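Local coordinates for protein phosphoribosylaminoimidazole-succinocarboxamide synthase (Ehrlichia chaffeensis str. Arkansas, PDB 3KRE) that catalyses the ATP-dependent joining of L-aspartate to 5-amino-1-(5-phosphoribosyl)imidazole-4-carboxylate, giving the succinocarboxamide intermediate of de novo purine biosynthesis, at residues 66-76 against 91-100; 196-204 against 211-219. One frame throughout, in Å; residues are numbered along the deposited sequence.

Contact 1: residues 66-76 against 91-100; sequences EKGILNNYISS and FISLLNQREQ
N72 reaches from helix 67-76 into the turn between strands 91-94 and 99-100, a compact example of one helix amide reading the backbone of a neighbouring hairpin. Its CB lies 3.6 Å from Q97 O. With CG anti to the backbone N (chi1 -179°), the side chain runs straight at the turn, and CG comes to rest against R98 C and E99 N. There the amide divides its work. OD1 accepts a nearly straight bond from Q100 NE2, 2.8 Å away, the donor tilted 30° from the carbonyl plane; the two side chains run antiparallel past one another, their amide planes 57° apart. ND2 makes two weak bonds, both bent, to Q97 O at 2.9 Å and to N96 O, and L94 CD1 packs against it. Both ends of the amide thus have partners, which helps fix its rotation.

Packing contacts flank this polar centre. On the N-terminal side of N72, I69 CG1 sits over the middle of the R98 guanidinium, 3.8 Å above its plane, while R98 NH1 is held by D51 in a salt bridge. Y73 crosses L94 at about a right angle, with L94 CD2 at the ring edge, and Y73 OH comes within 3.4 Å of Q97 CA. Toward the other end, S76 CB touches F91 CE1 at 3.6 Å. A water joins S75 OG, which also meets I218, to Q100 OE1.

Within the turn, N96 OD1 accepts from R98 N at 3.1 Å, forming an Asx turn that shapes the loop read by N72. Helix 67-84 here packs across a beta hairpin at the margin of the large antiparallel sheet of the SAICAR synthetase fold.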
loop_
_atom_site.group_PDB
_atom_site.type_symbol
_atom_site.label_atom_id
_atom_site.label_comp_id
_atom_site.label_asym_id
_atom_site.label_seq_id
_atom_site.Cartn_x
_atom_site.Cartn_y
_atom_site.Cartn_z
ATOM N N GLU A 66 14.104 -0.007 -12.188
ATOM C CA GLU A 66 13.955 1.171 -11.310
ATOM C C GLU A 66 12.642 1.285 -10.524
ATOM O O GLU A 66 12.538 2.168 -9.647
ATOM C CB GLU A 66 14.188 2.456 -12.108
ATOM C CG GLU A 66 14.628 3.597 -11.305
ATOM C CD GLU A 66 14.830 4.878 -12.106
ATOM O OE1 GLU A 66 14.700 4.872 -13.356
ATOM O OE2 GLU A 66 15.124 5.899 -11.444
ATOM N N LYS A 67 11.666 0.415 -10.785
ATOM C CA LYS A 67 10.361 0.523 -10.122
ATOM C C LYS A 67 10.533 0.413 -8.615
ATOM O O LYS A 67 9.912 1.150 -7.851
ATOM C CB LYS A 67 9.414 -0.540 -10.653
ATOM C CG LYS A 67 8.205 -0.863 -9.840
ATOM C CD LYS A 67 7.717 -2.240 -10.222
ATOM C CE LYS A 67 6.764 -2.745 -9.247
ATOM N NZ LYS A 67 7.358 -3.326 -8.031
ATOM N N GLY A 68 11.413 -0.473 -8.167
ATOM C CA GLY A 68 11.634 -0.607 -6.723
ATOM C C GLY A 68 12.268 0.577 -6.054
ATOM O O GLY A 68 11.985 0.880 -4.890
ATOM N N ILE A 69 13.185 1.221 -6.768
ATOM C CA ILE A 69 13.817 2.407 -6.265
ATOM C C ILE A 69 12.771 3.488 -6.063
ATOM O O ILE A 69 12.698 4.125 -5.010
ATOM C CB ILE A 69 14.942 2.876 -7.218
ATOM C CG1 ILE A 69 16.090 1.843 -7.195
ATOM C CG2 ILE A 69 15.429 4.294 -6.831
ATOM C CD1 ILE A 69 17.191 2.085 -8.230
ATOM N N LEU A 70 11.942 3.708 -7.076
ATOM C CA LEU A 70 10.922 4.727 -6.952
ATOM C C LEU A 70 9.895 4.397 -5.862
ATOM O O LEU A 70 9.505 5.276 -5.086
ATOM C CB LEU A 70 10.243 4.989 -8.301
ATOM C CG LEU A 70 11.139 5.508 -9.404
ATOM C CD1 LEU A 70 10.285 5.577 -10.692
ATOM C CD2 LEU A 70 11.720 6.887 -9.017
ATOM N N ASN A 71 9.515 3.123 -5.745
ATOM C CA ASN A 71 8.572 2.698 -4.710
ATOM C C ASN A 71 9.159 2.876 -3.304
ATOM O O ASN A 71 8.479 3.362 -2.383
ATOM C CB ASN A 71 8.102 1.236 -4.931
ATOM C CG ASN A 71 7.066 1.102 -6.029
ATOM O OD1 ASN A 71 6.652 -0.016 -6.388
ATOM N ND2 ASN A 71 6.658 2.203 -6.570
ATOM N N ASN A 72 10.446 2.568 -3.158
ATOM C CA ASN A 72 11.155 2.801 -1.914
ATOM C C ASN A 72 11.104 4.278 -1.499
ATOM O O ASN A 72 10.724 4.624 -0.369
ATOM C CB ASN A 72 12.601 2.322 -2.056
ATOM C CG ASN A 72 13.397 2.509 -0.806
ATOM O OD1 ASN A 72 12.929 2.166 0.306
ATOM N ND2 ASN A 72 14.605 3.050 -0.950
ATOM N N TYR A 73 11.482 5.151 -2.423
ATOM C CA TYR A 73 11.443 6.596 -2.166
ATOM C C TYR A 73 10.032 7.123 -1.906
ATOM O O TYR A 73 9.820 7.877 -0.961
ATOM C CB TYR A 73 12.077 7.379 -3.292
ATOM C CG TYR A 73 13.576 7.188 -3.421
ATOM C CD1 TYR A 73 14.379 7.105 -2.278
ATOM C CD2 TYR A 73 14.190 7.201 -4.657
ATOM C CE1 TYR A 73 15.733 6.985 -2.371
ATOM C CE2 TYR A 73 15.566 7.078 -4.772
ATOM C CZ TYR A 73 16.331 6.959 -3.607
ATOM O OH TYR A 73 17.717 6.863 -3.637
ATOM N N ILE A 74 9.068 6.718 -2.718
ATOM C CA ILE A 74 7.692 7.161 -2.531
ATOM C C ILE A 74 7.132 6.655 -1.200
ATOM O O ILE A 74 6.527 7.423 -0.443
ATOM C CB ILE A 74 6.762 6.712 -3.705
ATOM C CG1 ILE A 74 7.161 7.454 -4.951
ATOM C CG2 ILE A 74 5.286 6.978 -3.371
ATOM C CD1 ILE A 74 6.611 6.834 -6.307
ATOM N N SER A 75 7.340 5.391 -0.900
ATOM C CA SER A 75 6.800 4.827 0.355
ATOM C C SER A 75 7.415 5.441 1.616
ATOM O O SER A 75 6.693 5.822 2.561
ATOM C CB SER A 75 6.951 3.300 0.352
ATOM O OG SER A 75 6.191 2.737 1.395
ATOM N N SER A 76 8.748 5.539 1.648
ATOM C CA SER A 76 9.414 6.196 2.759
ATOM C C SER A 76 8.890 7.633 2.923
ATOM O O SER A 76 8.611 8.049 4.044
ATOM C CB SER A 76 10.936 6.154 2.580
ATOM O OG SER A 76 11.342 6.756 1.365
ATOM N N PHE A 91 8.018 2.365 9.827
ATOM C CA PHE A 91 9.169 3.000 9.186
ATOM C C PHE A 91 10.175 3.537 10.211
ATOM O O PHE A 91 9.802 4.260 11.169
ATOM C CB PHE A 91 8.699 4.115 8.263
ATOM C CG PHE A 91 9.830 4.898 7.660
ATOM C CD1 PHE A 91 10.483 4.435 6.535
ATOM C CD2 PHE A 91 10.226 6.109 8.221
ATOM C CE1 PHE A 91 11.549 5.157 5.997
ATOM C CE2 PHE A 91 11.291 6.859 7.678
ATOM C CZ PHE A 91 11.940 6.377 6.557
ATOM N N ILE A 92 11.443 3.161 10.045
ATOM C CA ILE A 92 12.523 3.720 10.876
ATOM C C ILE A 92 13.408 4.704 10.121
ATOM O O ILE A 92 13.589 5.851 10.567
ATOM C CB ILE A 92 13.385 2.625 11.532
ATOM C CG1 ILE A 92 12.503 1.736 12.413
ATOM C CG2 ILE A 92 14.550 3.272 12.343
ATOM C CD1 ILE A 92 13.209 0.452 12.931
ATOM N N SER A 93 13.997 4.277 9.008
ATOM C CA SER A 93 14.898 5.142 8.276
ATOM C C SER A 93 15.052 4.688 6.832
ATOM O O SER A 93 14.946 3.501 6.537
ATOM C CB SER A 93 16.260 5.170 8.982
ATOM O OG SER A 93 17.111 6.093 8.348
ATOM N N LEU A 94 15.305 5.639 5.939
ATOM C CA LEU A 94 15.658 5.329 4.544
ATOM C C LEU A 94 17.156 4.989 4.517
ATOM O O LEU A 94 17.982 5.762 4.997
ATOM C CB LEU A 94 15.336 6.546 3.666
ATOM C CG LEU A 94 15.601 6.450 2.173
ATOM C CD1 LEU A 94 14.740 5.327 1.537
ATOM C CD2 LEU A 94 15.294 7.818 1.501
ATOM N N LEU A 95 17.515 3.827 3.975
ATOM C CA LEU A 95 18.913 3.378 3.987
ATOM C C LEU A 95 19.668 3.672 2.707
ATOM O O LEU A 95 20.839 4.088 2.746
ATOM C CB LEU A 95 18.958 1.894 4.257
ATOM C CG LEU A 95 18.476 1.491 5.640
ATOM C CD1 LEU A 95 18.406 -0.030 5.699
ATOM C CD2 LEU A 95 19.417 2.016 6.797
ATOM N N ASN A 96 19.021 3.384 1.580
ATOM C CA ASN A 96 19.630 3.505 0.258
ATOM C C ASN A 96 18.565 3.482 -0.842
ATOM O O ASN A 96 17.381 3.535 -0.540
ATOM C CB ASN A 96 20.700 2.420 0.063
ATOM C CG ASN A 96 20.158 1.024 0.222
ATOM O OD1 ASN A 96 19.230 0.638 -0.463
ATOM N ND2 ASN A 96 20.772 0.238 1.112
ATOM N N GLN A 97 18.970 3.397 -2.113
ATOM C CA GLN A 97 18.024 3.490 -3.227
ATOM C C GLN A 97 16.888 2.466 -3.168
ATOM O O GLN A 97 15.812 2.731 -3.599
ATOM C CB GLN A 97 18.760 3.321 -4.555
ATOM C CG GLN A 97 19.607 4.517 -4.972
ATOM C CD GLN A 97 20.212 4.295 -6.342
ATOM O OE1 GLN A 97 21.107 3.467 -6.511
ATOM N NE2 GLN A 97 19.704 5.005 -7.330
ATOM N N ARG A 98 17.153 1.282 -2.632
ATOM C CA ARG A 98 16.183 0.186 -2.662
ATOM C C ARG A 98 15.646 -0.210 -1.304
ATOM O O ARG A 98 14.724 -1.022 -1.231
ATOM C CB ARG A 98 16.838 -1.043 -3.271
ATOM C CG ARG A 98 16.925 -0.936 -4.756
ATOM C CD ARG A 98 17.284 -2.228 -5.384
ATOM N NE ARG A 98 17.419 -1.970 -6.798
ATOM C CZ ARG A 98 16.408 -1.920 -7.660
ATOM N NH1 ARG A 98 15.173 -2.188 -7.279
ATOM N NH2 ARG A 98 16.657 -1.618 -8.921
ATOM N N GLU A 99 16.227 0.346 -0.238
ATOM C CA GLU A 99 16.016 -0.224 1.094
ATOM C C GLU A 99 15.653 0.797 2.126
ATOM O O GLU A 99 16.123 1.928 2.105
ATOM C CB GLU A 99 17.259 -0.986 1.564
ATOM C CG GLU A 99 17.568 -2.161 0.660
ATOM C CD GLU A 99 18.772 -2.965 1.047
ATOM O OE1 GLU A 99 19.662 -2.457 1.765
ATOM O OE2 GLU A 99 18.839 -4.125 0.590
ATOM N N GLN A 100 14.813 0.366 3.037
ATOM C CA GLN A 100 14.524 1.142 4.233
ATOM C C GLN A 100 14.559 0.206 5.421
ATOM O O GLN A 100 14.293 -0.988 5.285
ATOM C CB GLN A 100 13.191 1.907 4.118
ATOM C CG GLN A 100 12.053 1.190 3.582
ATOM C CD GLN A 100 10.891 2.105 3.275
ATOM O OE1 GLN A 100 10.078 2.371 4.144
ATOM N NE2 GLN A 100 10.769 2.538 2.002
HETATM O O HOH W 1 18.732 7.196 -6.498
HETATM O O HOH W 2 7.567 1.485 3.366
#

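Contact 2: residues 196-204 against 211-219; sequences DFKLEFGKL and DLFLADEIS. With EDO (1,2-ethanediol), chain G.
G202 and F213 form the hydrogen-bonded pair of a short antiparallel ladder, G202 N giving to F213 O and F213 N to G202 O, both at 2.9 Å. F201 and L214 follow as a non-hydrogen-bonded pair, and A215 N then bonds to E200 O at 2.8 Å. Through this ladder strands 192-204 and 213-214 form a beta hairpin.

Side chains pack on both faces. L214 CD1 lies over the F201 ring, 3.9 Å from its centroid in a CH-pi contact, and also meets L199 CD2; CG anti to the backbone N (chi1 -169°) carries the methyl there. On the opposite face L204 CD2 covers the F213 ring, with G202 O lying in plane at the ring edge.

Beyond the paired residues, K198 bends at chi2 and chi3 to bring NZ within 2.8 Å of D216 OD2, crossing that side chain at about a right angle. The same NZ bridges to E200 OE2, from above the carboxylate plane. The E200 and D216 carboxylates are stacked, their planes 7° apart; K198 NZ, bonded to one oxygen of each, together with K144 on E200 and K34 on D216, probably offsets their mutual repulsion. One water ties K198 NZ and K198 O to E217 O, and another joins E200 N to A215 O, carrying the contact on where direct backbone bonding stops.

Farther out, helix 166-189 packs through I172 on F201 and L212, strand 110-115 borders K198 and L199, and strand 99-107 meets A215, while helix 67-84 receives I218 through L78 and L82.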
loop_
_atom_site.group_PDB
_atom_site.type_symbol
_atom_site.label_atom_id
_atom_site.label_comp_id
_atom_site.label_asym_id
_atom_site.label_seq_id
_atom_site.Cartn_x
_atom_site.Cartn_y
_atom_site.Cartn_z
ATOM N N ASP A 196 -7.961 4.840 -5.124
ATOM C CA ASP A 196 -8.123 3.844 -4.105
ATOM C C ASP A 196 -6.727 3.437 -3.660
ATOM O O ASP A 196 -5.754 3.852 -4.277
ATOM C CB ASP A 196 -8.948 2.628 -4.572
ATOM C CG ASP A 196 -8.315 1.828 -5.740
ATOM O OD1 ASP A 196 -7.100 1.617 -5.773
ATOM O OD2 ASP A 196 -9.064 1.350 -6.627
ATOM N N PHE A 197 -6.648 2.669 -2.585
ATOM C CA PHE A 197 -5.372 2.143 -2.117
ATOM C C PHE A 197 -5.561 1.018 -1.121
ATOM O O PHE A 197 -6.661 0.817 -0.637
ATOM C CB PHE A 197 -4.491 3.257 -1.525
ATOM C CG PHE A 197 -5.052 3.900 -0.295
ATOM C CD1 PHE A 197 -4.521 3.621 0.949
ATOM C CD2 PHE A 197 -6.070 4.803 -0.375
ATOM C CE1 PHE A 197 -5.014 4.236 2.087
ATOM C CE2 PHE A 197 -6.571 5.444 0.773
ATOM C CZ PHE A 197 -6.042 5.145 1.999
ATOM N N LYS A 198 -4.490 0.237 -0.902
ATOM C CA LYS A 198 -4.490 -0.918 -0.032
ATOM C C LYS A 198 -3.480 -0.675 1.077
ATOM O O LYS A 198 -2.345 -0.229 0.825
ATOM C CB LYS A 198 -4.115 -2.190 -0.819
ATOM C CG LYS A 198 -4.066 -3.506 -0.019
ATOM C CD LYS A 198 -2.745 -3.770 0.700
ATOM C CE LYS A 198 -1.621 -4.380 -0.198
ATOM N NZ LYS A 198 -0.318 -3.948 0.397
ATOM N N LEU A 199 -3.884 -1.000 2.303
ATOM C CA LEU A 199 -3.051 -0.918 3.488
ATOM C C LEU A 199 -2.921 -2.283 4.150
ATOM O O LEU A 199 -3.835 -3.111 4.067
ATOM C CB LEU A 199 -3.684 0.016 4.527
ATOM C CG LEU A 199 -3.912 1.450 4.089
ATOM C CD1 LEU A 199 -4.579 2.230 5.255
ATOM C CD2 LEU A 199 -2.565 2.108 3.631
ATOM N N GLU A 200 -1.801 -2.498 4.832
ATOM C CA GLU A 200 -1.617 -3.624 5.726
ATOM C C GLU A 200 -1.063 -3.106 7.021
ATOM O O GLU A 200 -0.260 -2.155 7.030
ATOM C CB GLU A 200 -0.608 -4.639 5.143
ATOM C CG GLU A 200 -1.148 -5.304 3.898
ATOM C CD GLU A 200 -0.153 -6.273 3.291
ATOM O OE1 GLU A 200 0.627 -6.902 4.048
ATOM O OE2 GLU A 200 -0.201 -6.427 2.058
ATOM N N PHE A 201 -1.470 -3.746 8.104
ATOM C CA PHE A 201 -1.031 -3.349 9.426
ATOM C C PHE A 201 -0.407 -4.541 10.126
ATOM O O PHE A 201 -0.726 -5.692 9.823
ATOM C CB PHE A 201 -2.218 -2.882 10.245
ATOM C CG PHE A 201 -2.823 -1.546 9.781
ATOM C CD1 PHE A 201 -2.485 -0.348 10.398
ATOM C CD2 PHE A 201 -3.752 -1.520 8.745
ATOM C CE1 PHE A 201 -3.068 0.862 9.952
ATOM C CE2 PHE A 201 -4.305 -0.296 8.312
ATOM C CZ PHE A 201 -3.979 0.849 8.936
ATOM N N GLY A 202 0.408 -4.249 11.133
ATOM C CA GLY A 202 0.973 -5.286 11.981
ATOM C C GLY A 202 1.067 -4.806 13.416
ATOM O O GLY A 202 0.706 -3.672 13.727
ATOM N N LYS A 203 1.485 -5.696 14.284
ATOM C CA LYS A 203 1.573 -5.378 15.689
ATOM C C LYS A 203 2.944 -5.757 16.188
ATOM O O LYS A 203 3.591 -6.693 15.633
ATOM C CB LYS A 203 0.490 -6.116 16.469
ATOM C CG LYS A 203 -0.901 -5.582 16.191
ATOM C CD LYS A 203 -1.869 -5.892 17.302
ATOM C CE LYS A 203 -2.506 -7.222 17.177
ATOM N NZ LYS A 203 -3.374 -7.488 18.412
ATOM N N LEU A 204 3.380 -5.012 17.217
ATOM C CA LEU A 204 4.673 -5.269 17.834
ATOM C C LEU A 204 4.698 -6.639 18.433
ATOM O O LEU A 204 3.717 -7.155 19.037
ATOM C CB LEU A 204 5.088 -4.239 18.885
ATOM C CG LEU A 204 5.100 -2.741 18.545
ATOM C CD1 LEU A 204 5.248 -1.884 19.800
ATOM C CD2 LEU A 204 6.208 -2.433 17.528
ATOM N N ASP A 211 -0.500 -1.315 19.591
ATOM C CA ASP A 211 -1.421 -0.629 18.679
ATOM C C ASP A 211 -1.123 -1.161 17.261
ATOM O O ASP A 211 -0.229 -1.996 17.065
ATOM C CB ASP A 211 -1.250 0.886 18.809
ATOM C CG ASP A 211 -2.454 1.699 18.313
ATOM O OD1 ASP A 211 -3.434 1.149 17.742
ATOM O OD2 ASP A 211 -2.400 2.932 18.528
ATOM N N LEU A 212 -1.906 -0.702 16.288
ATOM C CA LEU A 212 -1.806 -1.133 14.919
ATOM C C LEU A 212 -0.793 -0.235 14.207
ATOM O O LEU A 212 -0.915 1.001 14.234
ATOM C CB LEU A 212 -3.187 -1.015 14.255
ATOM C CG LEU A 212 -4.280 -1.897 14.860
ATOM C CD1 LEU A 212 -5.676 -1.584 14.208
ATOM C CD2 LEU A 212 -3.900 -3.379 14.732
ATOM N N PHE A 213 0.232 -0.853 13.641
ATOM C CA PHE A 213 1.290 -0.138 12.930
ATOM C C PHE A 213 1.107 -0.340 11.460
ATOM O O PHE A 213 1.064 -1.471 10.993
ATOM C CB PHE A 213 2.662 -0.646 13.353
ATOM C CG PHE A 213 3.022 -0.196 14.758
ATOM C CD1 PHE A 213 3.836 0.902 14.962
ATOM C CD2 PHE A 213 2.439 -0.817 15.850
ATOM C CE1 PHE A 213 4.124 1.346 16.234
ATOM C CE2 PHE A 213 2.713 -0.346 17.170
ATOM C CZ PHE A 213 3.563 0.694 17.342
ATOM N N LEU A 214 1.122 0.752 10.716
ATOM C CA LEU A 214 1.068 0.649 9.271
ATOM C C LEU A 214 2.365 0.005 8.734
ATOM O O LEU A 214 3.488 0.395 9.101
ATOM C CB LEU A 214 0.872 2.017 8.625
ATOM C CG LEU A 214 0.544 1.993 7.138
ATOM C CD1 LEU A 214 -0.848 1.391 6.892
ATOM C CD2 LEU A 214 0.626 3.429 6.631
ATOM N N ALA A 215 2.194 -0.965 7.848
ATOM C CA ALA A 215 3.335 -1.749 7.341
ATOM C C ALA A 215 3.315 -1.793 5.808
ATOM O O ALA A 215 2.741 -0.914 5.174
ATOM C CB ALA A 215 3.274 -3.113 7.948
ATOM N N ASP A 216 3.943 -2.816 5.213
ATOM C CA ASP A 216 4.037 -2.952 3.753
ATOM C C ASP A 216 4.509 -1.649 3.105
ATOM O O ASP A 216 5.490 -1.089 3.580
ATOM C CB ASP A 216 2.737 -3.464 3.148
ATOM C CG ASP A 216 2.945 -4.024 1.746
ATOM O OD1 ASP A 216 3.768 -4.925 1.615
ATOM O OD2 ASP A 216 2.381 -3.498 0.769
ATOM N N GLU A 217 3.859 -1.172 2.041
ATOM C CA GLU A 217 4.317 0.026 1.364
ATOM C C GLU A 217 3.143 0.874 0.956
ATOM O O GLU A 217 2.001 0.384 0.840
ATOM C CB GLU A 217 5.125 -0.339 0.125
ATOM C CG GLU A 217 4.306 -1.068 -0.928
ATOM C CD GLU A 217 5.150 -1.507 -2.110
ATOM O OE1 GLU A 217 5.449 -0.678 -3.001
ATOM O OE2 GLU A 217 5.538 -2.678 -2.129
ATOM N N ILE A 218 3.431 2.143 0.712
ATOM C CA ILE A 218 2.462 3.045 0.129
ATOM C C ILE A 218 3.122 3.582 -1.115
ATOM O O ILE A 218 4.000 4.427 -1.051
ATOM C CB ILE A 218 2.103 4.199 1.067
ATOM C CG1 ILE A 218 1.645 3.648 2.435
ATOM C CG2 ILE A 218 1.026 5.103 0.405
ATOM C CD1 ILE A 218 1.781 4.719 3.506
ATOM N N SER A 219 2.685 3.082 -2.263
ATOM C CA SER A 219 3.362 3.417 -3.502
ATOM C C SER A 219 2.402 3.255 -4.677
ATOM O O SER A 219 1.259 2.824 -4.481
ATOM C CB SER A 219 4.558 2.475 -3.682
ATOM O OG SER A 219 4.112 1.176 -4.065
HETATM C C1 EDO G . -5.416 -0.821 -4.455
HETATM O O1 EDO G . -5.710 -0.356 -5.755
HETATM C C2 EDO G . -5.713 -2.309 -4.440
HETATM O O2 EDO G . -7.124 -2.430 -4.404
HETATM O O HOH W 3 -0.120 -1.468 1.318
HETATM O O HOH W 4 0.222 -0.497 4.088
#

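Contact 1 and contact 2 are closed one after the other along the chain, with centres about 15 Å apart, yet they meet directly. S75 OG on helix 67-76 lies 2.9 Å from I218 N, a probable hydrogen bond, and the same OG packs against E217 CA at 3.3 Å; N71 lies beside S219. Residues 211-219 thus run from the ladder of contact 2 to the helix of contact 1. Strands 99-107 and 192-204, neighbours in the large sheet, join the two again. One 1,2-ethanediol at D196 marks the far end of contact 2, and another lies by the R98 side chain in contact 1, nearest atoms about 4 Å apart; both probably come from the crystallisation liquor.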